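Local coordinates for protein membrane-bound lytic murein transglycosylase A (Burkholderia pseudomallei, PDB 6QK4) that probably cleaves the glycosidic bond between N-acetylmuramic acid and N-acetylglucosamine in peptidoglycan, leaving a 1,6-anhydro end on the muramic acid, at residues T45-Q50 with P266-R271; C52-R57 with G261-P266; T104-P109 with D319-L324; S278-G283 with V303-V308. All blocks are in the same frame, centred on the assembly; numbering follows the deposited sequence.

Contact 1. Residues T45-Q50 with P266-R271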
loop_
_atom_site.group_PDB
_atom_site.type_symbol
_atom_site.label_atom_id
_atom_site.label_comp_id
_atom_site.label_asym_id
_atom_site.label_seq_id
_atom_site.Cartn_x
_atom_site.Cartn_y
_atom_site.Cartn_z
ATOM N N THR A 45 -10.899 14.514 4.415
ATOM C CA THR A 45 -11.508 15.328 3.354
ATOM C C THR A 45 -10.734 15.248 2.042
ATOM O O THR A 45 -11.328 15.475 0.971
ATOM C CB THR A 45 -11.610 16.783 3.770
ATOM O OG1 THR A 45 -10.403 17.143 4.452
ATOM C CG2 THR A 45 -12.810 16.960 4.766
ATOM N N ILE A 46 -9.420 15.020 2.103
ATOM C CA ILE A 46 -8.648 14.885 0.860
ATOM C C ILE A 46 -9.124 13.668 0.092
ATOM O O ILE A 46 -9.410 13.728 -1.110
ATOM C CB ILE A 46 -7.137 14.813 1.169
ATOM C CG1 ILE A 46 -6.628 16.171 1.666
ATOM C CG2 ILE A 46 -6.323 14.426 -0.055
ATOM C CD1 ILE A 46 -5.236 16.185 2.304
ATOM N N ALA A 47 -9.227 12.536 0.786
ATOM C CA ALA A 47 -9.681 11.305 0.128
ATOM C C ALA A 47 -11.143 11.415 -0.260
ATOM O O ALA A 47 -11.554 10.854 -1.282
ATOM C CB ALA A 47 -9.458 10.084 1.035
ATOM N N LEU A 48 -11.928 12.167 0.517
ATOM C CA LEU A 48 -13.311 12.441 0.153
ATOM C C LEU A 48 -13.436 13.213 -1.171
ATOM O O LEU A 48 -14.297 12.902 -1.998
ATOM C CB LEU A 48 -14.012 13.216 1.295
ATOM C CG LEU A 48 -15.442 13.727 0.961
ATOM C CD1 LEU A 48 -16.357 12.558 0.886
ATOM C CD2 LEU A 48 -15.908 14.576 2.130
ATOM N N ARG A 49 -12.626 14.253 -1.383
ATOM C CA ARG A 49 -12.712 14.959 -2.661
ATOM C C ARG A 49 -12.286 14.067 -3.820
ATOM O O ARG A 49 -12.883 14.129 -4.901
ATOM C CB ARG A 49 -11.851 16.222 -2.594
ATOM C CG ARG A 49 -12.485 17.318 -1.716
ATOM C CD ARG A 49 -11.822 18.677 -1.976
ATOM N NE ARG A 49 -10.377 18.622 -1.774
ATOM C CZ ARG A 49 -9.799 18.736 -0.580
ATOM N NH1 ARG A 49 -10.553 18.928 0.473
ATOM N NH2 ARG A 49 -8.462 18.674 -0.435
ATOM N N GLN A 50 -11.274 13.201 -3.622
ATOM C CA GLN A 50 -10.951 12.269 -4.716
ATOM C C GLN A 50 -12.130 11.350 -4.983
ATOM O O GLN A 50 -12.468 11.096 -6.127
ATOM C CB GLN A 50 -9.703 11.438 -4.394
ATOM C CG GLN A 50 -8.447 12.267 -4.281
ATOM C CD GLN A 50 -8.020 12.844 -5.673
ATOM O OE1 GLN A 50 -8.598 12.525 -6.727
ATOM N NE2 GLN A 50 -6.992 13.661 -5.660
ATOM N N PRO A 266 -6.032 9.217 -7.550
ATOM C CA PRO A 266 -4.845 9.010 -6.695
ATOM C C PRO A 266 -5.249 8.561 -5.291
ATOM O O PRO A 266 -6.161 9.130 -4.677
ATOM C CB PRO A 266 -4.208 10.400 -6.633
ATOM C CG PRO A 266 -4.757 11.163 -7.786
ATOM C CD PRO A 266 -6.149 10.595 -8.062
ATOM N N LEU A 267 -4.580 7.539 -4.796
ATOM C CA LEU A 267 -4.796 7.072 -3.403
ATOM C C LEU A 267 -4.243 8.058 -2.381
ATOM O O LEU A 267 -3.200 8.681 -2.584
ATOM C CB LEU A 267 -4.131 5.708 -3.215
ATOM C CG LEU A 267 -4.546 4.635 -4.228
ATOM C CD1 LEU A 267 -3.812 3.320 -4.026
ATOM C CD2 LEU A 267 -6.028 4.410 -4.062
ATOM N N THR A 268 -4.920 8.143 -1.202
ATOM C CA THR A 268 -4.448 9.018 -0.130
ATOM C C THR A 268 -3.834 8.183 0.990
ATOM O O THR A 268 -4.488 7.251 1.494
ATOM C CB THR A 268 -5.645 9.806 0.409
ATOM O OG1 THR A 268 -6.193 10.568 -0.659
ATOM C CG2 THR A 268 -5.179 10.796 1.536
ATOM N N PRO A 269 -2.599 8.438 1.400
ATOM C CA PRO A 269 -1.993 7.626 2.470
ATOM C C PRO A 269 -2.872 7.571 3.711
ATOM O O PRO A 269 -3.341 8.595 4.191
ATOM C CB PRO A 269 -0.671 8.350 2.765
ATOM C CG PRO A 269 -0.263 8.970 1.362
ATOM C CD PRO A 269 -1.675 9.438 0.827
ATOM N N GLU A 270 -3.032 6.375 4.267
ATOM C CA GLU A 270 -3.871 6.103 5.453
ATOM C C GLU A 270 -5.314 6.558 5.337
ATOM O O GLU A 270 -6.022 6.645 6.368
ATOM C CB GLU A 270 -3.225 6.684 6.707
ATOM C CG GLU A 270 -1.835 6.067 6.910
ATOM C CD GLU A 270 -1.405 6.119 8.414
ATOM O OE1 GLU A 270 -2.118 5.565 9.314
ATOM O OE2 GLU A 270 -0.338 6.735 8.651
ATOM N N ARG A 271 -5.827 6.769 4.105
ATOM C CA ARG A 271 -7.232 7.096 3.949
ATOM C C ARG A 271 -7.851 6.335 2.796
ATOM O O ARG A 271 -9.005 6.627 2.452
ATOM C CB ARG A 271 -7.466 8.599 3.701
ATOM C CG ARG A 271 -7.096 9.515 4.915
ATOM C CD ARG A 271 -8.137 9.292 6.034
ATOM N NE ARG A 271 -7.679 10.012 7.222
ATOM C CZ ARG A 271 -8.273 9.895 8.407
ATOM N NH1 ARG A 271 -9.349 9.112 8.484
ATOM N NH2 ARG A 271 -7.749 10.529 9.516
#

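Contact 2. Residues C52-R57 with G261-P266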
loop_
_atom_site.group_PDB
_atom_site.type_symbol
_atom_site.label_atom_id
_atom_site.label_comp_id
_atom_site.label_asym_id
_atom_site.label_seq_id
_atom_site.Cartn_x
_atom_site.Cartn_y
_atom_site.Cartn_z
ATOM N N CYS A 52 -15.331 12.014 -4.571
ATOM C CA CYS A 52 -16.356 12.799 -5.267
ATOM C C CYS A 52 -16.005 13.098 -6.707
ATOM O O CYS A 52 -16.910 13.397 -7.512
ATOM C CB CYS A 52 -16.539 14.084 -4.509
ATOM S SG CYS A 52 -17.608 13.879 -3.059
ATOM N N ALA A 53 -14.709 13.068 -7.054
ATOM C CA ALA A 53 -14.342 13.233 -8.459
ATOM C C ALA A 53 -14.980 12.150 -9.322
ATOM O O ALA A 53 -15.149 12.350 -10.520
ATOM C CB ALA A 53 -12.826 13.196 -8.683
ATOM N N ARG A 54 -15.283 10.983 -8.751
ATOM C CA ARG A 54 -15.971 9.925 -9.501
ATOM C C ARG A 54 -17.438 9.763 -9.130
ATOM O O ARG A 54 -18.175 9.165 -9.897
ATOM C CB ARG A 54 -15.270 8.581 -9.309
ATOM C CG ARG A 54 -13.889 8.553 -9.945
ATOM C CD ARG A 54 -14.050 8.605 -11.478
ATOM N NE ARG A 54 -12.784 8.536 -12.203
ATOM C CZ ARG A 54 -12.010 9.598 -12.449
ATOM N NH1 ARG A 54 -12.405 10.808 -12.058
ATOM N NH2 ARG A 54 -10.846 9.458 -13.090
ATOM N N LEU A 55 -17.887 10.257 -7.980
ATOM C CA LEU A 55 -19.243 9.989 -7.529
ATOM C C LEU A 55 -20.197 11.165 -7.583
ATOM O O LEU A 55 -21.413 10.950 -7.412
ATOM C CB LEU A 55 -19.242 9.491 -6.090
ATOM C CG LEU A 55 -18.678 8.087 -5.911
ATOM C CD1 LEU A 55 -18.659 7.872 -4.464
ATOM C CD2 LEU A 55 -19.573 7.052 -6.529
ATOM N N ALA A 56 -19.713 12.384 -7.807
ATOM C CA ALA A 56 -20.521 13.564 -7.516
ATOM C C ALA A 56 -21.803 13.590 -8.350
ATOM O O ALA A 56 -22.834 14.074 -7.886
ATOM C CB ALA A 56 -19.726 14.828 -7.789
ATOM N N ARG A 57 -21.779 13.025 -9.532
ATOM C CA ARG A 57 -22.990 13.141 -10.338
ATOM C C ARG A 57 -23.967 11.981 -10.131
ATOM O O ARG A 57 -25.085 12.048 -10.678
ATOM C CB ARG A 57 -22.622 13.317 -11.826
ATOM C CG ARG A 57 -21.839 14.612 -12.008
ATOM C CD ARG A 57 -21.749 15.034 -13.453
ATOM N NE ARG A 57 -20.579 14.391 -14.047
ATOM C CZ ARG A 57 -20.217 14.453 -15.326
ATOM N NH1 ARG A 57 -20.928 15.167 -16.206
ATOM N NH2 ARG A 57 -19.128 13.800 -15.719
ATOM N N GLY A 261 -5.393 4.262 -8.326
ATOM C CA GLY A 261 -5.944 2.954 -8.058
ATOM C C GLY A 261 -7.089 2.616 -8.991
ATOM O O GLY A 261 -7.334 3.290 -10.002
ATOM N N ALA A 262 -7.845 1.582 -8.613
ATOM C CA ALA A 262 -8.860 1.031 -9.518
ATOM C C ALA A 262 -10.051 1.975 -9.685
ATOM O O ALA A 262 -10.798 1.900 -10.682
ATOM C CB ALA A 262 -9.351 -0.318 -8.981
ATOM N N LEU A 263 -10.288 2.837 -8.702
ATOM C CA LEU A 263 -11.338 3.827 -8.825
ATOM C C LEU A 263 -10.959 4.926 -9.831
ATOM O O LEU A 263 -11.835 5.632 -10.346
ATOM C CB LEU A 263 -11.684 4.390 -7.413
ATOM C CG LEU A 263 -12.759 5.531 -7.380
ATOM C CD1 LEU A 263 -14.163 5.088 -7.905
ATOM C CD2 LEU A 263 -12.930 6.055 -5.916
ATOM N N GLY A 264 -9.710 5.009 -10.220
ATOM C CA GLY A 264 -9.285 6.012 -11.162
ATOM C C GLY A 264 -8.769 7.283 -10.551
ATOM O O GLY A 264 -8.512 8.235 -11.301
ATOM N N VAL A 265 -8.575 7.316 -9.227
ATOM C CA VAL A 265 -8.139 8.532 -8.554
ATOM C C VAL A 265 -6.875 8.224 -7.784
ATOM O O VAL A 265 -6.681 7.091 -7.339
ATOM C CB VAL A 265 -9.245 9.104 -7.631
ATOM C CG1 VAL A 265 -10.440 9.445 -8.473
ATOM C CG2 VAL A 265 -9.650 8.122 -6.519
ATOM N N PRO A 266 -6.032 9.217 -7.550
ATOM C CA PRO A 266 -4.845 9.010 -6.695
ATOM C C PRO A 266 -5.249 8.561 -5.291
ATOM O O PRO A 266 -6.161 9.130 -4.677
ATOM C CB PRO A 266 -4.208 10.400 -6.633
ATOM C CG PRO A 266 -4.757 11.163 -7.786
ATOM C CD PRO A 266 -6.149 10.595 -8.062
#

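Contact 3. Residues T104-P109 with D319-L324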
loop_
_atom_site.group_PDB
_atom_site.type_symbol
_atom_site.label_atom_id
_atom_site.label_comp_id
_atom_site.label_asym_id
_atom_site.label_seq_id
_atom_site.Cartn_x
_atom_site.Cartn_y
_atom_site.Cartn_z
ATOM N N THR A 104 -4.667 -6.225 5.951
ATOM C CA THR A 104 -3.260 -6.243 5.592
ATOM C C THR A 104 -2.859 -4.844 5.102
ATOM O O THR A 104 -3.668 -3.921 5.123
ATOM C CB THR A 104 -2.983 -7.342 4.546
ATOM O OG1 THR A 104 -3.901 -7.239 3.456
ATOM C CG2 THR A 104 -3.156 -8.737 5.181
ATOM N N GLY A 105 -1.619 -4.671 4.623
ATOM C CA GLY A 105 -1.185 -3.342 4.200
ATOM C C GLY A 105 -0.378 -3.345 2.916
ATOM O O GLY A 105 0.194 -4.361 2.529
ATOM N N TYR A 106 -0.425 -2.209 2.200
ATOM C CA TYR A 106 0.419 -2.058 1.005
ATOM C C TYR A 106 0.926 -0.630 0.933
ATOM O O TYR A 106 0.545 0.246 1.736
ATOM C CB TYR A 106 -0.321 -2.440 -0.274
ATOM C CG TYR A 106 -1.477 -1.593 -0.778
ATOM C CD1 TYR A 106 -2.666 -1.429 -0.035
ATOM C CD2 TYR A 106 -1.413 -1.010 -2.064
ATOM C CE1 TYR A 106 -3.723 -0.700 -0.601
ATOM C CE2 TYR A 106 -2.464 -0.338 -2.627
ATOM C CZ TYR A 106 -3.611 -0.163 -1.857
ATOM O OH TYR A 106 -4.655 0.514 -2.450
ATOM N N TYR A 107 1.863 -0.409 0.007
ATOM C CA TYR A 107 2.530 0.885 -0.116
ATOM C C TYR A 107 2.987 1.043 -1.549
ATOM O O TYR A 107 2.894 0.101 -2.364
ATOM C CB TYR A 107 3.738 1.001 0.847
ATOM C CG TYR A 107 4.969 0.257 0.381
ATOM C CD1 TYR A 107 4.990 -1.118 0.332
ATOM C CD2 TYR A 107 6.128 0.956 0.053
ATOM C CE1 TYR A 107 6.162 -1.807 -0.036
ATOM C CE2 TYR A 107 7.298 0.286 -0.320
ATOM C CZ TYR A 107 7.292 -1.083 -0.366
ATOM O OH TYR A 107 8.448 -1.737 -0.699
ATOM N N GLU A 108 3.465 2.244 -1.854
ATOM C CA GLU A 108 4.075 2.476 -3.165
ATOM C C GLU A 108 5.555 2.760 -2.993
ATOM O O GLU A 108 5.917 3.736 -2.331
ATOM C CB GLU A 108 3.381 3.641 -3.828
ATOM C CG GLU A 108 4.091 4.034 -5.121
ATOM C CD GLU A 108 3.578 3.271 -6.315
ATOM O OE1 GLU A 108 3.143 2.100 -6.133
ATOM O OE2 GLU A 108 3.616 3.854 -7.435
ATOM N N PRO A 109 6.466 1.915 -3.509
ATOM C CA PRO A 109 7.892 2.216 -3.362
ATOM C C PRO A 109 8.227 3.550 -4.013
ATOM O O PRO A 109 7.669 3.907 -5.051
ATOM C CB PRO A 109 8.577 1.059 -4.112
ATOM C CG PRO A 109 7.622 -0.086 -4.092
ATOM C CD PRO A 109 6.216 0.619 -4.175
ATOM N N ASP A 319 -6.997 -4.103 2.277
ATOM C CA ASP A 319 -5.570 -3.753 2.215
ATOM C C ASP A 319 -5.433 -2.251 2.514
ATOM O O ASP A 319 -5.960 -1.418 1.770
ATOM C CB ASP A 319 -5.000 -4.065 0.821
ATOM C CG ASP A 319 -3.655 -4.779 0.855
ATOM O OD1 ASP A 319 -3.095 -5.134 1.905
ATOM O OD2 ASP A 319 -3.080 -4.995 -0.244
ATOM N N TYR A 320 -4.760 -1.906 3.608
ATOM C CA TYR A 320 -4.648 -0.507 4.044
ATOM C C TYR A 320 -3.477 0.174 3.322
ATOM O O TYR A 320 -2.334 -0.307 3.419
ATOM C CB TYR A 320 -4.412 -0.537 5.559
ATOM C CG TYR A 320 -4.417 0.754 6.307
ATOM C CD1 TYR A 320 -5.620 1.382 6.616
ATOM C CD2 TYR A 320 -3.267 1.333 6.720
ATOM C CE1 TYR A 320 -5.626 2.576 7.332
ATOM C CE2 TYR A 320 -3.244 2.496 7.485
ATOM C CZ TYR A 320 -4.434 3.120 7.773
ATOM O OH TYR A 320 -4.416 4.291 8.493
ATOM N N PHE A 321 -3.745 1.278 2.616
ATOM C CA PHE A 321 -2.668 1.954 1.883
ATOM C C PHE A 321 -1.889 2.834 2.838
ATOM O O PHE A 321 -2.393 3.868 3.284
ATOM C CB PHE A 321 -3.224 2.761 0.706
ATOM C CG PHE A 321 -2.169 3.476 -0.059
ATOM C CD1 PHE A 321 -1.178 2.765 -0.712
ATOM C CD2 PHE A 321 -2.165 4.858 -0.134
ATOM C CE1 PHE A 321 -0.192 3.442 -1.441
ATOM C CE2 PHE A 321 -1.216 5.542 -0.844
ATOM C CZ PHE A 321 -0.225 4.825 -1.550
ATOM N N TRP A 322 -0.648 2.424 3.154
ATOM C CA TRP A 322 0.196 3.182 4.076
ATOM C C TRP A 322 0.859 4.398 3.453
ATOM O O TRP A 322 1.240 5.305 4.206
ATOM C CB TRP A 322 1.265 2.245 4.691
ATOM C CG TRP A 322 0.741 1.467 5.811
ATOM C CD1 TRP A 322 0.287 0.171 5.780
ATOM C CD2 TRP A 322 0.538 1.930 7.149
ATOM N NE1 TRP A 322 -0.126 -0.206 7.007
ATOM C CE2 TRP A 322 -0.002 0.850 7.876
ATOM C CE3 TRP A 322 0.763 3.146 7.802
ATOM C CZ2 TRP A 322 -0.305 0.934 9.239
ATOM C CZ3 TRP A 322 0.444 3.232 9.154
ATOM C CH2 TRP A 322 -0.066 2.124 9.857
ATOM N N GLY A 323 0.928 4.521 2.104
ATOM C CA GLY A 323 1.576 5.697 1.586
ATOM C C GLY A 323 2.808 5.346 0.746
ATOM O O GLY A 323 2.934 4.206 0.267
ATOM N N LEU A 324 3.697 6.322 0.557
ATOM C CA LEU A 324 4.868 6.211 -0.309
ATOM C C LEU A 324 6.134 6.059 0.518
ATOM O O LEU A 324 6.312 6.726 1.542
ATOM C CB LEU A 324 5.081 7.446 -1.193
ATOM C CG LEU A 324 3.959 7.923 -2.112
ATOM C CD1 LEU A 324 4.478 9.037 -3.022
ATOM C CD2 LEU A 324 3.472 6.810 -2.933
#

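Contact 4. Residues S278-G283 with V303-V308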
loop_
_atom_site.group_PDB
_atom_site.type_symbol
_atom_site.label_atom_id
_atom_site.label_comp_id
_atom_site.label_asym_id
_atom_site.label_seq_id
_atom_site.Cartn_x
_atom_site.Cartn_y
_atom_site.Cartn_z
ATOM N N SER A 278 -16.866 -6.825 -4.963
ATOM C CA SER A 278 -18.176 -7.445 -4.884
ATOM C C SER A 278 -18.730 -7.484 -3.479
ATOM O O SER A 278 -19.932 -7.665 -3.312
ATOM C CB SER A 278 -18.141 -8.869 -5.474
ATOM O OG SER A 278 -17.498 -9.747 -4.561
ATOM N N SER A 279 -17.895 -7.245 -2.435
ATOM C CA SER A 279 -18.371 -7.054 -1.075
ATOM C C SER A 279 -18.540 -5.588 -0.709
ATOM O O SER A 279 -19.525 -5.213 -0.077
ATOM C CB SER A 279 -17.364 -7.736 -0.083
ATOM O OG SER A 279 -17.422 -9.153 -0.234
ATOM N N ILE A 280 -17.613 -4.741 -1.137
ATOM C CA ILE A 280 -17.584 -3.320 -0.823
ATOM C C ILE A 280 -17.350 -2.572 -2.132
ATOM O O ILE A 280 -16.224 -2.534 -2.655
ATOM C CB ILE A 280 -16.461 -3.004 0.195
ATOM C CG1 ILE A 280 -16.614 -3.885 1.442
ATOM C CG2 ILE A 280 -16.508 -1.534 0.543
ATOM C CD1 ILE A 280 -15.358 -3.779 2.413
ATOM N N PRO A 281 -18.375 -1.962 -2.696
ATOM C CA PRO A 281 -18.212 -1.296 -4.004
ATOM C C PRO A 281 -17.200 -0.164 -3.936
ATOM O O PRO A 281 -17.097 0.551 -2.935
ATOM C CB PRO A 281 -19.618 -0.736 -4.297
ATOM C CG PRO A 281 -20.558 -1.574 -3.459
ATOM C CD PRO A 281 -19.771 -1.941 -2.207
ATOM N N LEU A 282 -16.446 0.008 -5.025
ATOM C CA LEU A 282 -15.562 1.162 -5.070
ATOM C C LEU A 282 -16.353 2.451 -4.853
ATOM O O LEU A 282 -17.485 2.638 -5.347
ATOM C CB LEU A 282 -14.810 1.203 -6.406
ATOM C CG LEU A 282 -13.789 0.091 -6.572
ATOM C CD1 LEU A 282 -13.305 0.085 -8.024
ATOM C CD2 LEU A 282 -12.611 0.155 -5.581
ATOM N N GLY A 283 -15.765 3.338 -4.039
ATOM C CA GLY A 283 -16.393 4.583 -3.635
ATOM C C GLY A 283 -17.000 4.536 -2.228
ATOM O O GLY A 283 -17.331 5.594 -1.684
ATOM N N VAL A 303 -11.718 5.522 6.113
ATOM C CA VAL A 303 -11.011 5.320 4.857
ATOM C C VAL A 303 -12.054 5.210 3.736
ATOM O O VAL A 303 -13.288 5.156 3.954
ATOM C CB VAL A 303 -10.127 4.057 4.905
ATOM C CG1 VAL A 303 -9.105 4.170 6.103
ATOM C CG2 VAL A 303 -10.981 2.796 5.160
ATOM N N PHE A 304 -11.543 5.155 2.493
ATOM C CA PHE A 304 -12.446 5.053 1.331
ATOM C C PHE A 304 -12.011 3.888 0.470
ATOM O O PHE A 304 -10.817 3.706 0.245
ATOM C CB PHE A 304 -12.421 6.345 0.502
ATOM C CG PHE A 304 -13.055 7.512 1.217
ATOM C CD1 PHE A 304 -12.317 8.226 2.123
ATOM C CD2 PHE A 304 -14.371 7.906 0.899
ATOM C CE1 PHE A 304 -12.924 9.318 2.794
ATOM C CE2 PHE A 304 -14.996 8.983 1.555
ATOM C CZ PHE A 304 -14.232 9.663 2.532
ATOM N N ALA A 305 -12.977 3.070 0.026
ATOM C CA ALA A 305 -12.664 1.933 -0.853
ATOM C C ALA A 305 -12.348 2.437 -2.254
ATOM O O ALA A 305 -13.247 2.823 -3.006
ATOM C CB ALA A 305 -13.857 0.967 -0.853
ATOM N N GLN A 306 -11.047 2.501 -2.595
ATOM C CA GLN A 306 -10.624 3.180 -3.802
ATOM C C GLN A 306 -9.682 2.306 -4.578
ATOM O O GLN A 306 -9.077 2.802 -5.544
ATOM C CB GLN A 306 -9.971 4.547 -3.502
ATOM C CG GLN A 306 -11.011 5.500 -2.756
ATOM C CD GLN A 306 -10.461 6.897 -2.460
ATOM O OE1 GLN A 306 -9.288 7.062 -2.060
ATOM N NE2 GLN A 306 -11.353 7.882 -2.488
ATOM N N ASP A 307 -9.574 1.025 -4.220
ATOM C CA ASP A 307 -8.637 0.173 -4.961
ATOM C C ASP A 307 -9.109 -1.260 -4.810
ATOM O O ASP A 307 -9.983 -1.560 -4.007
ATOM C CB ASP A 307 -7.177 0.375 -4.449
ATOM C CG ASP A 307 -6.090 0.060 -5.550
ATOM O OD1 ASP A 307 -6.446 -0.308 -6.702
ATOM O OD2 ASP A 307 -4.872 0.173 -5.200
ATOM N N VAL A 308 -8.515 -2.164 -5.605
ATOM C CA VAL A 308 -8.749 -3.596 -5.475
ATOM C C VAL A 308 -7.390 -4.278 -5.547
ATOM O O VAL A 308 -6.382 -3.649 -5.890
ATOM C CB VAL A 308 -9.684 -4.130 -6.602
ATOM C CG1 VAL A 308 -11.010 -3.336 -6.675
ATOM C CG2 VAL A 308 -8.975 -4.116 -7.926
#

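Contact 1. Residues T45-Q50 with P266-R271
Thr268 meets the helix at Ala47, its hydroxyl resting on the small residue: OG1 lies 3.7 Å from the CB of Ala47 and equally near its CA. With OG1 beside the backbone N (chi1 -60°), the threonine methyl CG2 is left to face Ile46, whose own CG2 branch crosses it at about a right angle at the fringe of the patch. Ala47 CB also touches Arg271 CB at 3.6 Å, but the rest of that arginine runs off elsewhere, its guanidinium taken up by a salt bridge to Asp39 and by the carbonyls of Leu302 and Ile42. Thr268 and Arg271 can both reach one alanine because the loop doubles back through Pro269 and Glu270, closed by Arg271 N bonding to Thr268 O. No hydrogen bond spans the two segments, and Ala47 O turns instead to the side-chain NE2 of Gln306. Van der Waals contact thus lays helix 44-55 against the loop leading into strand 272-274, one of the strands of the 3D domain, a family of the double-psi beta-barrel clan. One helical turn further on, Gln50 packs its amide against the ring of Pro266. Its side chain bends sharply at chi2 (-69°), which carries the amide across the proline: OE1 comes to 3.4 Å from Pro266 CD, while NE2 sits about 4.0 Å from Pro266 CG.

Contact 2. Residues C52-R57 with G261-P266
Arg54 does most of the touching here, from CB out to NH2, against Leu263, Gly264 and Val265. Its CB meets Leu263 CD1 at 3.9 Å, and its CG lies as far from Val265 CG1. Further out the guanidinium has that same CG1 methyl over its centre, 4.2 Å above the plane, so one face of the cation rests on a hydrocarbon. The bend at chi2 (-68°) turns the end of the chain back to this position, and the arginine and valine slide past each other in opposite directions. Two carbonyls approach the charged end obliquely: NE is 3.6 Å from Leu263 O, and NH2 is 3.2 Å from Gly264 O. Neither makes a hydrogen bond, though the carbonyl oxygens probably offer the cation some electrostatic stabilisation. Ala53 adds only a distant brush against the Val265 methyl.

Next to these atoms stands a type I turn from Gly261 to Gly264, closed by Gly264 N to Gly261 O at 2.9 Å. Gly264 itself has positive phi (93°), and Arg54 NE passes close by it. Asp307 OD1 accepts a hydrogen bond from Ala262 N within the turn, while on the helix side the disulfide Cys52-Cys65 ties the backbone two residues before Arg54. The contact lies at the surface, where the C-terminal part of helix 44-55 meets the loop running from strand 240-244 to strand 272-274, with Leu263 also touching Asn51 of that helix.

Contact 3. Residues T104-P109 with D319-L324
Thr104 and Asp319 open a parallel pairing of strands 101-114 and 317-324 that is held first by its backbone. Tyr320 N bonds to Thr104 O, Tyr106 N to Tyr320 O, Trp322 N to Tyr106 O and Glu108 N to Gly323 O, all between 2.7 and 3.0 Å. Between Tyr106 and Glu108 the register slips by one residue, a beta bulge that takes up the extra residue at Trp322-Gly323. Gly323 sits there with positive phi.

One side-chain hydrogen bond joins the strands: Thr104 OG1 donates to Asp319 OD1 at 2.7 Å, coming from well above the carboxylate plane. The same hydroxyl is met by Arg317 NH1 from the neighbouring part of the strand.

Aromatic contacts gather on the face that carries Tyr106 and Phe321. The edge of Phe321 points at the face of Tyr106, centroids 5.2 Å apart and planes at 55°. Tyr106 reaches back over the partner strand because its CG sits between backbone N and carbonyl carbon (chi1 68°). Its CE1 lies 3.3 Å from Asp319 O, at the ring edge, and the plane of the Asp319 carboxylate is turned only 20° from that of the ring. Farther along, Glu108 and Leu324 run side by side.

Main-chain bonds therefore set the register between a strand of the MltA-specific insert region and one of the 3D domain, while Phe321 and Asp319 hold the Tyr106 ring where its hydroxyl can bond to Asp307.

Contact 4. Residues S278-G283 with V303-V308
Gly283 N and Ala305 O make the one hydrogen bond between these backbones, 2.8 Å long and nearly straight (177°). The touching parts of the loop and of strand 298-307 run in directions 112° apart, coming nearest at Leu282 and Ala305. Leu282 CA adds a CA-H...O contact to the same Ala305 oxygen at 3.5 Å, so two consecutive residues converge on one acceptor. The carbonyl of Gly283 in turn accepts a bond from the side chain of Asn51.

Leu282 contributes most of the loop's side-chain contact. With CG beside the backbone N (chi1 -69°) and the chain extended beyond it, CD2 lands on the strand's main chain, 3.4 Å from Asp307 N, and then meets Val308 CG1 at 4.0 Å. Ala305 turns its CB back toward the loop, where Ile280 CG2 packs on it at 3.9 Å and Pro281 O lies nearby. Gln306, whose CB points away from the loop, has its amide bonded to Ser272 through OE1 and to Asn51 through NE2.

Just after Gly283 the chain continues into strand 285-291, which pairs antiparallel with strand 298-307, and Ala305 bonds through its backbone to Thr284. The contact therefore leads into a beta hairpin of the 3D domain, consistent with the double-psi beta-barrel fold of its clan.

Contact 3 lies at the centre of the chain, its centre about 13 Å from contact 1, as far as contact 4 is, and about 19 Å from contact 2. Contacts 1 and 2, about 10 Å apart, share helix 44-55 and Pro266, laying successive turns of the helix on one loop. Along the chain the segments of contact 3 alternate with those of contacts 1 and 2, and contact 4 falls between the two segments of contact 3, its strand 298-307 preceding strand 317-324. Asp307 of contact 4 bridges contacts 2 and 3, and Glu270 ties contact 1 to contact 3. Helix 44-55 and the insert strand are thus both joined to the 3D domain.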